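PDB 5N40: putative invasin from Yersinia pseudotuberculosis IP 31758, which probably acts as a cell-surface adhesin, with immunoglobulin-like domains in series carrying a C-type lectin-like domain thought to mediate attachment to host cells. Local coordinates for residues A23-T34 with L67-T78; I119-A129 with G182-G193. The protein carries 1 engineered substitution. One frame throughout, in Å; residues are numbered along the deposited sequence.

Contact 1: residues A23-T34 with L67-T78; sequences ANGSDTSVVTLT and LYTATLTAGTLT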
# COMPACT_ATOMS: atom_id res chain seq x y z
N ALA A 23 -6.43 19.31 -17.11
CA ALA A 23 -5.07 18.90 -17.46
C ALA A 23 -5.08 17.56 -18.21
O ALA A 23 -4.55 16.55 -17.75
CB ALA A 23 -4.20 18.81 -16.21
N ASN A 24 -5.70 17.58 -19.40
CA ASN A 24 -5.91 16.38 -20.19
C ASN A 24 -5.22 16.42 -21.55
O ASN A 24 -5.46 15.54 -22.39
CB ASN A 24 -7.41 16.14 -20.38
CG ASN A 24 -8.10 17.27 -21.14
OD1 ASN A 24 -7.44 18.15 -21.71
ND2 ASN A 24 -9.43 17.24 -21.16
N GLY A 25 -4.37 17.41 -21.80
CA GLY A 25 -3.66 17.51 -23.06
C GLY A 25 -4.50 17.92 -24.24
O GLY A 25 -3.99 17.90 -25.37
N SER A 26 -5.76 18.29 -24.03
CA SER A 26 -6.65 18.60 -25.15
C SER A 26 -7.59 19.78 -24.92
O SER A 26 -7.99 20.39 -25.91
CB SER A 26 -7.49 17.37 -25.51
OG SER A 26 -8.30 16.97 -24.42
N ASP A 27 -7.96 20.11 -23.68
CA ASP A 27 -8.83 21.27 -23.46
C ASP A 27 -8.15 22.54 -23.95
O ASP A 27 -6.93 22.68 -23.86
CB ASP A 27 -9.17 21.42 -21.97
CG ASP A 27 -10.32 20.53 -21.52
OD1 ASP A 27 -10.77 19.67 -22.30
OD2 ASP A 27 -10.77 20.71 -20.36
N THR A 28 -8.94 23.49 -24.46
CA THR A 28 -8.39 24.70 -25.05
C THR A 28 -9.02 25.94 -24.43
O THR A 28 -10.11 25.90 -23.86
CB THR A 28 -8.58 24.72 -26.57
OG1 THR A 28 -9.98 24.63 -26.89
CG2 THR A 28 -7.84 23.57 -27.22
N SER A 29 -8.29 27.05 -24.57
CA SER A 29 -8.74 28.37 -24.17
C SER A 29 -8.20 29.40 -25.15
O SER A 29 -7.10 29.25 -25.67
CB SER A 29 -8.29 28.73 -22.74
OG SER A 29 -8.73 30.03 -22.39
N VAL A 30 -8.98 30.45 -25.40
CA VAL A 30 -8.57 31.51 -26.31
C VAL A 30 -8.02 32.66 -25.48
O VAL A 30 -8.69 33.16 -24.57
CB VAL A 30 -9.74 31.98 -27.20
CG1 VAL A 30 -9.35 33.23 -27.99
CG2 VAL A 30 -10.13 30.86 -28.16
N VAL A 31 -6.79 33.07 -25.79
CA VAL A 31 -6.14 34.20 -25.15
C VAL A 31 -6.27 35.39 -26.09
O VAL A 31 -5.92 35.30 -27.27
CB VAL A 31 -4.66 33.89 -24.85
CG1 VAL A 31 -4.00 35.06 -24.15
CG2 VAL A 31 -4.55 32.63 -24.01
N THR A 32 -6.80 36.50 -25.57
CA THR A 32 -7.05 37.69 -26.36
C THR A 32 -6.31 38.87 -25.75
O THR A 32 -6.55 39.22 -24.59
CB THR A 32 -8.55 37.99 -26.45
OG1 THR A 32 -9.21 36.91 -27.12
CG2 THR A 32 -8.81 39.28 -27.24
N LEU A 33 -5.42 39.46 -26.53
CA LEU A 33 -4.84 40.76 -26.21
C LEU A 33 -5.64 41.84 -26.91
O LEU A 33 -5.85 41.76 -28.12
CB LEU A 33 -3.38 40.83 -26.65
CG LEU A 33 -2.72 42.21 -26.57
CD1 LEU A 33 -2.48 42.62 -25.12
CD2 LEU A 33 -1.42 42.22 -27.37
N THR A 34 -6.06 42.85 -26.15
CA THR A 34 -6.62 44.08 -26.70
C THR A 34 -5.55 45.14 -26.52
O THR A 34 -5.32 45.62 -25.40
CB THR A 34 -7.93 44.44 -26.00
OG1 THR A 34 -8.84 43.34 -26.14
CG2 THR A 34 -8.55 45.72 -26.61
N LEU A 67 -7.04 43.55 -31.84
CA LEU A 67 -7.15 42.35 -31.03
C LEU A 67 -6.22 41.28 -31.59
O LEU A 67 -6.11 41.11 -32.81
CB LEU A 67 -8.59 41.82 -31.03
CG LEU A 67 -9.50 42.28 -29.89
CD1 LEU A 67 -9.51 43.80 -29.73
CD2 LEU A 67 -10.91 41.78 -30.14
N TYR A 68 -5.53 40.58 -30.69
CA TYR A 68 -4.59 39.54 -31.07
C TYR A 68 -4.90 38.30 -30.25
O TYR A 68 -4.97 38.38 -29.02
CB TYR A 68 -3.14 39.98 -30.85
CG TYR A 68 -2.77 41.26 -31.56
CD1 TYR A 68 -3.19 42.50 -31.08
CD2 TYR A 68 -2.00 41.24 -32.71
CE1 TYR A 68 -2.86 43.67 -31.73
CE2 TYR A 68 -1.65 42.41 -33.36
CZ TYR A 68 -2.08 43.63 -32.86
OH TYR A 68 -1.74 44.80 -33.51
N THR A 69 -5.07 37.16 -30.92
CA THR A 69 -5.53 35.95 -30.25
C THR A 69 -4.63 34.76 -30.55
O THR A 69 -3.93 34.71 -31.57
CB THR A 69 -6.96 35.60 -30.66
OG1 THR A 69 -7.03 35.39 -32.08
CG2 THR A 69 -7.90 36.73 -30.28
N ALA A 70 -4.65 33.80 -29.62
CA ALA A 70 -4.01 32.50 -29.81
C ALA A 70 -4.78 31.48 -28.98
O ALA A 70 -5.48 31.83 -28.03
CB ALA A 70 -2.54 32.52 -29.41
N THR A 71 -4.65 30.22 -29.37
CA THR A 71 -5.29 29.12 -28.65
C THR A 71 -4.25 28.46 -27.75
O THR A 71 -3.19 28.04 -28.22
CB THR A 71 -5.89 28.10 -29.61
OG1 THR A 71 -6.94 28.72 -30.37
CG2 THR A 71 -6.46 26.90 -28.85
N LEU A 72 -4.56 28.39 -26.46
CA LEU A 72 -3.79 27.59 -25.52
C LEU A 72 -4.42 26.21 -25.42
O LEU A 72 -5.64 26.08 -25.32
CB LEU A 72 -3.77 28.24 -24.13
CG LEU A 72 -2.99 27.46 -23.08
CD1 LEU A 72 -1.60 28.02 -22.94
CD2 LEU A 72 -3.69 27.46 -21.75
N THR A 73 -3.57 25.18 -25.43
CA THR A 73 -4.01 23.82 -25.20
C THR A 73 -3.39 23.33 -23.90
O THR A 73 -2.19 23.49 -23.68
CB THR A 73 -3.61 22.91 -26.37
OG1 THR A 73 -4.26 23.37 -27.57
CG2 THR A 73 -4.01 21.46 -26.11
N ALA A 74 -4.22 22.74 -23.04
CA ALA A 74 -3.72 22.23 -21.77
C ALA A 74 -2.61 21.21 -22.01
O ALA A 74 -2.59 20.50 -23.01
CB ALA A 74 -4.86 21.58 -20.99
N GLY A 75 -1.67 21.17 -21.08
CA GLY A 75 -0.80 20.03 -20.91
C GLY A 75 -1.43 19.01 -20.00
O GLY A 75 -2.66 18.94 -19.87
N THR A 76 -0.59 18.23 -19.33
CA THR A 76 -1.06 17.22 -18.38
C THR A 76 -0.67 17.53 -16.94
O THR A 76 -0.86 16.68 -16.06
CB THR A 76 -0.54 15.85 -18.80
OG1 THR A 76 0.85 15.94 -19.11
CG2 THR A 76 -1.30 15.36 -20.02
N LEU A 77 -0.18 18.73 -16.67
CA LEU A 77 0.18 19.17 -15.32
C LEU A 77 -0.86 20.16 -14.81
O LEU A 77 -1.17 21.14 -15.48
CB LEU A 77 1.56 19.82 -15.30
CG LEU A 77 2.71 18.94 -15.80
CD1 LEU A 77 4.02 19.73 -15.85
CD2 LEU A 77 2.84 17.71 -14.93
N THR A 78 -1.37 19.90 -13.60
CA THR A 78 -2.29 20.82 -12.95
C THR A 78 -1.53 22.01 -12.36
O THR A 78 -0.34 21.91 -12.03
CB THR A 78 -3.04 20.10 -11.84
OG1 THR A 78 -2.10 19.50 -10.95
CG2 THR A 78 -3.92 19.01 -12.43
O HOH W 1 -3.28 15.35 -15.72
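Thr28 faces Thr73 at one end of an antiparallel strand pair, 28-34 with 67-73, and Thr34 faces Leu67 at the other, in the immunoglobulin-like domain of the invasin domain 3 family. The strand axes come within 4.6 Å and run at 162°. Three hydrogen-bonded pairs, Ser29 with Leu72, Val31 with Ala70 and Leu33 with Tyr68, alternate with the non-hydrogen-bonded pairs, and within each of the three both residues donate one backbone bond and accept one.

The side chains of Ser29, Val31, Leu33, Tyr68, Ala70 and Leu72 point into the sandwich. There Leu33 CD2 lies 4.1 Å from Tyr68 CD1, side by side, while Tyr68 OH bonds to Val43 O and Gln46 N. Ser29 OG is satisfied by Pro18 O of the adjoining strand 13-22, and Leu72 rests on Ile99 and Leu57.

The outer face is rich in threonines, and Thr32 can be traced atom by atom. Its CB lies 4.1 Å from Thr69 CG2. OG1, anti to the carbonyl carbon (chi1 -62°), comes to 3.4 Å from that same methyl, a van der Waals contact. CG2, anti to the backbone N, reaches over to Leu67 CG. Thr69 meanwhile turns its own hydroxyl to Gln63 OE1 and leaves the methyl for Thr32.

Beyond the strands the pairing persists: Ala74 N donates to Asp27 O with an N-H...O angle of 172°, and Gly25 N to Gly75 O. Asn24 OD1 accepts from Ser26 N, closing an Asx turn over 24-26, and from Asp27 N, in the carbonyl plane on a lone pair, which extends it to an Asx motif. Asn24 ND2 returns a bond to Asp27 OD1 from above the carboxylate plane, while Asp27 OD2 accepts from Glu22 N. A water donates to both Ala23 O, at 2.7 Å, and Thr76 O.

Contact 2: residues I119-A129 with G182-G193; sequences IGQAISLTVIA and GQLTVSVTDPNG
Backbone hydrogen bonds between Ile123 and Val188, Leu125 and Val186, and Val127 and Leu184 set the register of this antiparallel strand pair in the bacterial immunoglobulin-like domain. Each of these pairs exchanges two bonds, and Ala129 N adds a last one to Gly182 O at 2.8 Å. The straightest is Leu125 N to Val186 O, with an N-H...O angle of 179°. The segment axes approach to 4.5 Å at 164°. Gly182 has positive phi, and no side chain there stands in the way of Ala129 O.

Polar side-chain contacts lie on the outer face. Thr126 OG1 and Thr185 OG1 share a hydrogen bond of 2.7 Å whose proton could come from either. Both hydroxyls stand anti to their own carbonyl carbons (chi1 -61° in Thr126), which brings them together where the CA atoms are 4.2 Å apart. Beside them, Thr185 CG2 touches Ser124 OG.

Apolar contacts fill the inner face. Val188 CG2 sits 3.9 Å from Leu125 CB and also close to Leu125 CD1, reaching past its own partner Ile123 to a residue two further along the opposite strand, whereas Val186 CG2 approaches Leu125 CB from the paired position. On the outer face, beside Thr126 and Thr185, Ile128 CG1 lies alongside Gln183 CG, 4.0 Å away, as an aliphatic pair.

At the turn end, Ile119 puts CD1 3.2 Å from Gly193 O, and a water accepts from Gly120 N and Asp190 N while donating to Gln121 O. Asp190 to Gly193 form a type I turn.

Strand 106-112 flanks 123-131 on the side away from 183-189, with Thr126 bonded through its backbone to Leu111. Across the sandwich, Leu125 and Val127 pack on Phe145 of strand 142-151, and Ile123 on Val214 and Phe216 of strand 209-217.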
# COMPACT_ATOMS: atom_id res chain seq x y z
N ILE A 119 4.81 -11.53 5.37
CA ILE A 119 5.61 -10.44 5.91
C ILE A 119 7.07 -10.67 5.56
O ILE A 119 7.60 -11.77 5.76
CB ILE A 119 5.39 -10.31 7.43
CG1 ILE A 119 4.00 -9.76 7.72
CG2 ILE A 119 6.46 -9.40 8.06
CD1 ILE A 119 3.63 -9.73 9.20
N GLY A 120 7.71 -9.63 5.04
CA GLY A 120 9.06 -9.71 4.51
C GLY A 120 9.11 -9.65 2.99
O GLY A 120 10.13 -9.22 2.43
N GLN A 121 8.04 -10.08 2.33
CA GLN A 121 7.92 -9.95 0.88
C GLN A 121 7.29 -8.60 0.55
O GLN A 121 6.74 -7.91 1.41
CB GLN A 121 7.08 -11.09 0.31
CG GLN A 121 7.68 -12.47 0.48
CD GLN A 121 6.80 -13.54 -0.14
OE1 GLN A 121 5.70 -13.81 0.34
NE2 GLN A 121 7.29 -14.16 -1.21
N ALA A 122 7.37 -8.23 -0.72
CA ALA A 122 6.79 -6.99 -1.22
C ALA A 122 5.77 -7.29 -2.30
O ALA A 122 6.03 -8.10 -3.21
CB ALA A 122 7.87 -6.05 -1.78
N ILE A 123 4.62 -6.65 -2.21
CA ILE A 123 3.58 -6.73 -3.24
C ILE A 123 3.79 -5.57 -4.21
O ILE A 123 3.99 -4.42 -3.80
CB ILE A 123 2.18 -6.69 -2.61
CG1 ILE A 123 1.89 -8.00 -1.89
CG2 ILE A 123 1.10 -6.45 -3.68
CD1 ILE A 123 0.63 -7.98 -1.03
N SER A 124 3.73 -5.88 -5.50
CA SER A 124 3.82 -4.87 -6.54
C SER A 124 2.42 -4.37 -6.86
O SER A 124 1.57 -5.15 -7.31
CB SER A 124 4.49 -5.43 -7.79
OG SER A 124 4.70 -4.41 -8.76
N LEU A 125 2.17 -3.09 -6.62
CA LEU A 125 0.86 -2.48 -6.79
C LEU A 125 0.95 -1.46 -7.92
O LEU A 125 1.79 -0.56 -7.87
CB LEU A 125 0.40 -1.81 -5.49
CG LEU A 125 -1.02 -1.24 -5.39
CD1 LEU A 125 -1.41 -1.12 -3.93
CD2 LEU A 125 -1.15 0.11 -6.08
N THR A 126 0.11 -1.62 -8.94
CA THR A 126 0.08 -0.73 -10.09
C THR A 126 -1.27 -0.02 -10.18
O THR A 126 -2.32 -0.67 -10.18
CB THR A 126 0.34 -1.50 -11.39
OG1 THR A 126 1.64 -2.11 -11.33
CG2 THR A 126 0.27 -0.57 -12.59
N VAL A 127 -1.22 1.31 -10.26
CA VAL A 127 -2.38 2.14 -10.56
C VAL A 127 -2.32 2.51 -12.03
O VAL A 127 -1.29 3.01 -12.50
CB VAL A 127 -2.42 3.41 -9.69
CG1 VAL A 127 -3.70 4.21 -9.95
CG2 VAL A 127 -2.27 3.07 -8.21
N ILE A 128 -3.42 2.30 -12.76
CA ILE A 128 -3.54 2.71 -14.15
C ILE A 128 -4.65 3.75 -14.22
O ILE A 128 -5.77 3.48 -13.78
CB ILE A 128 -3.86 1.53 -15.08
CG1 ILE A 128 -2.85 0.40 -14.90
CG2 ILE A 128 -3.91 2.02 -16.54
CD1 ILE A 128 -3.21 -0.86 -15.65
N ALA A 129 -4.32 4.92 -14.75
CA ALA A 129 -5.27 6.02 -14.88
C ALA A 129 -5.59 6.23 -16.36
O ALA A 129 -4.68 6.30 -17.19
CB ALA A 129 -4.72 7.31 -14.27
N GLY A 182 0.37 6.16 -18.22
CA GLY A 182 -0.70 6.28 -17.26
C GLY A 182 -0.59 5.34 -16.08
O GLY A 182 -1.58 5.12 -15.37
N GLN A 183 0.60 4.78 -15.83
CA GLN A 183 0.78 3.79 -14.77
C GLN A 183 1.69 4.31 -13.67
O GLN A 183 2.64 5.07 -13.92
CB GLN A 183 1.37 2.49 -15.35
CG GLN A 183 0.53 1.87 -16.44
CD GLN A 183 1.02 0.48 -16.81
OE1 GLN A 183 1.90 -0.07 -16.16
NE2 GLN A 183 0.44 -0.09 -17.87
N LEU A 184 1.38 3.91 -12.44
CA LEU A 184 2.23 4.15 -11.28
C LEU A 184 2.37 2.82 -10.55
O LEU A 184 1.37 2.27 -10.09
CB LEU A 184 1.63 5.21 -10.36
CG LEU A 184 2.25 5.35 -8.96
CD1 LEU A 184 3.70 5.76 -9.06
CD2 LEU A 184 1.46 6.34 -8.12
N THR A 185 3.60 2.31 -10.44
CA THR A 185 3.85 1.05 -9.75
C THR A 185 4.71 1.32 -8.51
O THR A 185 5.74 2.00 -8.60
CB THR A 185 4.53 0.03 -10.66
OG1 THR A 185 3.65 -0.31 -11.74
CG2 THR A 185 4.88 -1.25 -9.89
N VAL A 186 4.28 0.76 -7.38
CA VAL A 186 4.96 0.97 -6.10
C VAL A 186 5.13 -0.38 -5.41
O VAL A 186 4.44 -1.36 -5.71
CB VAL A 186 4.19 1.95 -5.19
CG1 VAL A 186 4.04 3.30 -5.88
CG2 VAL A 186 2.83 1.39 -4.80
N SER A 187 6.07 -0.40 -4.47
CA SER A 187 6.39 -1.59 -3.69
C SER A 187 5.77 -1.47 -2.31
O SER A 187 6.05 -0.51 -1.57
CB SER A 187 7.91 -1.76 -3.59
OG SER A 187 8.23 -2.95 -2.90
N VAL A 188 4.92 -2.44 -1.95
CA VAL A 188 4.17 -2.43 -0.70
C VAL A 188 4.73 -3.50 0.22
O VAL A 188 4.87 -4.66 -0.18
CB VAL A 188 2.67 -2.66 -0.94
CG1 VAL A 188 1.90 -2.49 0.36
CG2 VAL A 188 2.15 -1.73 -2.02
N THR A 189 5.00 -3.13 1.48
CA THR A 189 5.49 -4.05 2.50
C THR A 189 4.76 -3.79 3.81
O THR A 189 4.17 -2.73 4.02
CB THR A 189 7.00 -3.91 2.72
OG1 THR A 189 7.32 -2.55 3.04
CG2 THR A 189 7.79 -4.36 1.50
N ASP A 190 4.83 -4.77 4.71
CA ASP A 190 4.16 -4.70 6.01
C ASP A 190 5.09 -5.24 7.09
O ASP A 190 4.76 -6.19 7.80
CB ASP A 190 2.83 -5.46 5.97
CG ASP A 190 1.89 -5.09 7.10
OD1 ASP A 190 2.20 -4.17 7.89
OD2 ASP A 190 0.82 -5.73 7.21
N PRO A 191 6.27 -4.63 7.24
CA PRO A 191 7.27 -5.19 8.18
C PRO A 191 6.80 -5.25 9.63
O PRO A 191 7.31 -6.08 10.39
CB PRO A 191 8.47 -4.24 8.01
CG PRO A 191 7.90 -2.98 7.46
CD PRO A 191 6.76 -3.40 6.59
N ASN A 192 5.86 -4.40 10.03
CA ASN A 192 5.32 -4.41 11.39
C ASN A 192 3.90 -4.96 11.44
O ASN A 192 3.17 -4.69 12.40
CB ASN A 192 5.38 -3.00 11.98
CG ASN A 192 6.79 -2.46 12.03
OD1 ASN A 192 7.65 -3.01 12.72
ND2 ASN A 192 7.05 -1.38 11.31
N GLY A 193 3.51 -5.75 10.44
CA GLY A 193 2.17 -6.31 10.44
C GLY A 193 2.02 -7.45 11.44
O GLY A 193 2.98 -8.08 11.86
O HOH W 2 6.43 -7.16 4.04

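In the fold
Both contacts are antiparallel strand pairs within immunoglobulin-like domains, but they belong to different domains and share no sheet. Contact 1 closes before contact 2 opens along the chain: 28-34 and 67-73 are neighbours in a sheet of the first domain, with 13-22 and 56-63 on their other edges, and 123-131 and 183-189 are neighbours in a sheet of the second, next to 106-112. Their centres lie 37 Å apart and their nearest atoms about 10 Å, without touching. Contact 2 is near the middle of the chain, 5 Å from its centre, and contact 1 is 37 Å from it. A radius of gyration of 35 Å fits an elongated rod, probably presenting the lectin-like domain at the C-terminal end.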